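Local atomic coordinates of tannase (Lactobacillus plantarum, PDB entry 3WA7), a protein that hydrolyses the galloyl ester bonds of tannins, releasing gallic acid, and belongs to the alpha/beta-hydrolase family. Residues F198-Y203 / Q406-W411. Numbering follows the deposited sequence.
Sequences FAVSAY and QVAKHW
Val200 N donates to His410 O at 2.9 Å, with an N-H...O angle of 160°. This is the one direct backbone hydrogen bond between these two segments, where two parallel strands are just beginning to pair; further along, Val200 also bonds with the backbone of Arg412. The same carbonyl oxygen also receives a CA-H...O contact from Ala199. Before the pairing starts, a water bridges the two segments: it donates to Phe198 O and accepts from Lys409 N, whose direct separation of 3.9 Å is too long for a bond.

Apolar packing is concentrated on Val200 and Trp411, which point to the same face of the sheet. The valine's branches pack over one face of the indole. Its CG2 is 3.9 Å from the centroid of the six-membered ring and 8° off the ring normal, a CH-pi contact. Its CB and CG1 meet Trp411 CE3 near the rim. Trp411 CG is anti to its own carbonyl carbon (chi1 -58°), which turns the indole back along its chain. There NE1 donates to Ala408 O at 2.9 Å, from above the carbonyl plane. Replacing Trp411 with an alanine would probably leave Val200 without its aromatic wall and Ala408 O without this donor.

His410 points to the other face, where its ring meets obliquely that of Phe198, the residue just before strand 199-203, with planes at 56°. His410 CD2 sits over the phenyl face, 3.6 Å from Phe198 CZ. Lys409 CB covers one face of the imidazole.

The contact joins adjacent strands of the central alpha/beta-hydrolase sheet, 199-203 and 410-414. Strand 157-160 flanks the first and 440-444 the second. Helix 164-174 packs on Val200 and Trp411, while helix 457-468 touches Ala199 and His410 across the sheet.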
ATOM      1  N   PHE A 198      -5.765  10.686  10.351  1.00  5.74           N
ATOM      2  CA  PHE A 198      -5.083  11.953  10.107  1.00  6.17           C
ATOM      3  C   PHE A 198      -4.225  12.007   8.843  1.00  6.15           C
ATOM      4  O   PHE A 198      -4.292  12.974   8.084  1.00  7.57           O
ATOM      5  CB  PHE A 198      -4.214  12.289  11.323  1.00  6.00           C
ATOM      6  CG  PHE A 198      -3.438  13.571  11.185  1.00  6.74           C
ATOM      7  CD1 PHE A 198      -4.090  14.799  11.182  1.00  8.70           C
ATOM      8  CD2 PHE A 198      -2.050  13.548  11.091  1.00  7.89           C
ATOM      9  CE1 PHE A 198      -3.368  15.992  11.090  1.00  8.04           C
ATOM     10  CE2 PHE A 198      -1.316  14.737  10.998  1.00 10.49           C
ATOM     11  CZ  PHE A 198      -1.978  15.960  10.999  1.00  9.19           C
ATOM     12  N   ALA A 199      -3.416  10.981   8.619  1.00  5.85           N
ATOM     13  CA  ALA A 199      -2.545  10.977   7.451  1.00  5.87           C
ATOM     14  C   ALA A 199      -2.266   9.579   6.938  1.00  7.15           C
ATOM     15  O   ALA A 199      -2.394   8.592   7.668  1.00  4.48           O
ATOM     16  CB  ALA A 199      -1.234  11.681   7.783  1.00  5.73           C
ATOM     17  N   VAL A 200      -1.868   9.512   5.673  1.00  5.73           N
ATOM     18  CA  VAL A 200      -1.575   8.249   5.015  1.00  5.67           C
ATOM     19  C   VAL A 200      -0.154   8.175   4.472  1.00  6.86           C
ATOM     20  O   VAL A 200       0.303   9.088   3.784  1.00  7.74           O
ATOM     21  CB  VAL A 200      -2.523   8.018   3.806  1.00  5.14           C
ATOM     22  CG1 VAL A 200      -2.056   6.810   2.989  1.00  6.33           C
ATOM     23  CG2 VAL A 200      -3.944   7.808   4.282  1.00  5.77           C
ATOM     24  N   SER A 201       0.535   7.085   4.795  1.00  5.61           N
ATOM     25  CA  SER A 201       1.863   6.828   4.264  1.00  6.54           C
ATOM     26  C   SER A 201       1.700   5.509   3.518  1.00  6.12           C
ATOM     27  O   SER A 201       1.199   4.527   4.077  1.00  6.35           O
ATOM     28  CB  SER A 201       2.906   6.665   5.367  1.00  7.20           C
ATOM     29  OG  SER A 201       4.132   6.241   4.794  1.00  7.68           O
ATOM     30  N   ALA A 202       2.102   5.483   2.255  1.00  5.42           N
ATOM     31  CA  ALA A 202       1.963   4.266   1.471  1.00  7.53           C
ATOM     32  C   ALA A 202       3.103   4.054   0.496  1.00  7.43           C
ATOM     33  O   ALA A 202       3.427   4.937  -0.301  1.00  9.07           O
ATOM     34  CB  ALA A 202       0.638   4.285   0.717  1.00  5.57           C
ATOM     35  N   TYR A 203       3.714   2.878   0.573  1.00  6.67           N
ATOM     36  CA  TYR A 203       4.796   2.517  -0.330  1.00  6.02           C
ATOM     37  C   TYR A 203       4.227   1.571  -1.379  1.00  6.72           C
ATOM     38  O   TYR A 203       3.501   0.627  -1.050  1.00  6.58           O
ATOM     39  CB  TYR A 203       5.939   1.845   0.430  1.00  6.49           C
ATOM     40  CG  TYR A 203       6.645   2.788   1.374  1.00  7.16           C
ATOM     41  CD1 TYR A 203       6.164   3.002   2.664  1.00  4.91           C
ATOM     42  CD2 TYR A 203       7.771   3.502   0.962  1.00  6.69           C
ATOM     43  CE1 TYR A 203       6.786   3.903   3.524  1.00  7.12           C
ATOM     44  CE2 TYR A 203       8.398   4.405   1.810  1.00  7.01           C
ATOM     45  CZ  TYR A 203       7.900   4.600   3.092  1.00  6.11           C
ATOM     46  OH  TYR A 203       8.529   5.483   3.937  1.00  7.48           O
ATOM     47  N   GLN A 406     -15.033  10.458   5.014  1.00  8.49           N
ATOM     48  CA  GLN A 406     -14.243  11.574   5.509  1.00  9.48           C
ATOM     49  C   GLN A 406     -12.808  11.159   5.181  1.00 10.17           C
ATOM     50  O   GLN A 406     -12.284  10.191   5.730  1.00 11.90           O
ATOM     51  CB  GLN A 406     -14.489  11.761   7.013  1.00  8.91           C
ATOM     52  CG  GLN A 406     -15.927  12.223   7.284  1.00 10.30           C
ATOM     53  CD  GLN A 406     -16.302  12.275   8.752  1.00 13.21           C
ATOM     54  OE1 GLN A 406     -16.199  11.281   9.465  1.00 17.57           O
ATOM     55  NE2 GLN A 406     -16.755  13.439   9.207  1.00 15.63           N
ATOM     56  N   VAL A 407     -12.203  11.891   4.250  1.00  8.07           N
ATOM     57  CA  VAL A 407     -10.861  11.601   3.746  1.00  8.33           C
ATOM     58  C   VAL A 407      -9.705  12.276   4.481  1.00  7.31           C
ATOM     59  O   VAL A 407      -9.769  13.463   4.796  1.00  8.85           O
ATOM     60  CB  VAL A 407     -10.782  11.990   2.244  1.00  7.50           C
ATOM     61  CG1 VAL A 407      -9.441  11.575   1.652  1.00  8.07           C
ATOM     62  CG2 VAL A 407     -11.935  11.338   1.480  1.00  9.17           C
ATOM     63  N   ALA A 408      -8.646  11.512   4.745  1.00  7.30           N
ATOM     64  CA  ALA A 408      -7.463  12.056   5.411  1.00  7.14           C
ATOM     65  C   ALA A 408      -6.978  13.230   4.564  1.00  8.34           C
ATOM     66  O   ALA A 408      -7.032  13.179   3.337  1.00  7.94           O
ATOM     67  CB  ALA A 408      -6.373  10.989   5.506  1.00  6.62           C
ATOM     68  N   LYS A 409      -6.497  14.286   5.211  1.00  7.96           N
ATOM     69  CA  LYS A 409      -6.049  15.459   4.472  1.00  9.68           C
ATOM     70  C   LYS A 409      -4.578  15.451   4.058  1.00  8.82           C
ATOM     71  O   LYS A 409      -4.165  16.260   3.225  1.00  8.45           O
ATOM     72  CB  LYS A 409      -6.342  16.722   5.289  1.00 10.24           C
ATOM     73  CG  LYS A 409      -7.814  16.885   5.666  1.00 15.89           C
ATOM     74  CD  LYS A 409      -8.714  16.847   4.430  1.00 19.17           C
ATOM     75  CE  LYS A 409     -10.188  16.904   4.813  1.00 23.71           C
ATOM     76  NZ  LYS A 409     -11.080  16.868   3.620  1.00 28.19           N
ATOM     77  N   HIS A 410      -3.798  14.527   4.609  1.00  7.54           N
ATOM     78  CA  HIS A 410      -2.364  14.469   4.317  1.00  8.33           C
ATOM     79  C   HIS A 410      -1.912  13.107   3.808  1.00  7.96           C
ATOM     80  O   HIS A 410      -2.141  12.086   4.462  1.00  7.09           O
ATOM     81  CB  HIS A 410      -1.587  14.825   5.585  1.00  8.68           C
ATOM     82  CG  HIS A 410      -2.125  16.029   6.293  1.00 10.52           C
ATOM     83  ND1 HIS A 410      -2.018  17.304   5.780  1.00 11.29           N
ATOM     84  CD2 HIS A 410      -2.815  16.147   7.453  1.00 11.31           C
ATOM     85  CE1 HIS A 410      -2.622  18.155   6.592  1.00 12.30           C
ATOM     86  NE2 HIS A 410      -3.113  17.479   7.614  1.00 11.31           N
ATOM     87  N   TRP A 411      -1.237  13.106   2.658  1.00  8.11           N
ATOM     88  CA  TRP A 411      -0.769  11.871   2.030  1.00  7.43           C
ATOM     89  C   TRP A 411       0.699  11.885   1.607  1.00  7.86           C
ATOM     90  O   TRP A 411       1.201  12.890   1.102  1.00  8.75           O
ATOM     91  CB  TRP A 411      -1.596  11.574   0.771  1.00  7.18           C
ATOM     92  CG  TRP A 411      -3.061  11.434   1.004  1.00  5.60           C
ATOM     93  CD1 TRP A 411      -3.920  12.405   1.433  1.00  7.81           C
ATOM     94  CD2 TRP A 411      -3.845  10.245   0.852  1.00  6.94           C
ATOM     95  NE1 TRP A 411      -5.187  11.892   1.561  1.00  7.98           N
ATOM     96  CE2 TRP A 411      -5.170  10.569   1.211  1.00  6.30           C
ATOM     97  CE3 TRP A 411      -3.556   8.936   0.444  1.00  7.31           C
ATOM     98  CZ2 TRP A 411      -6.211   9.629   1.179  1.00  6.23           C
ATOM     99  CZ3 TRP A 411      -4.590   8.000   0.411  1.00  5.75           C
ATOM    100  CH2 TRP A 411      -5.902   8.356   0.778  1.00  6.22           C
TER
HETATM  101  O   HOH W   1      -6.409  14.685   8.154  1.00  7.98           O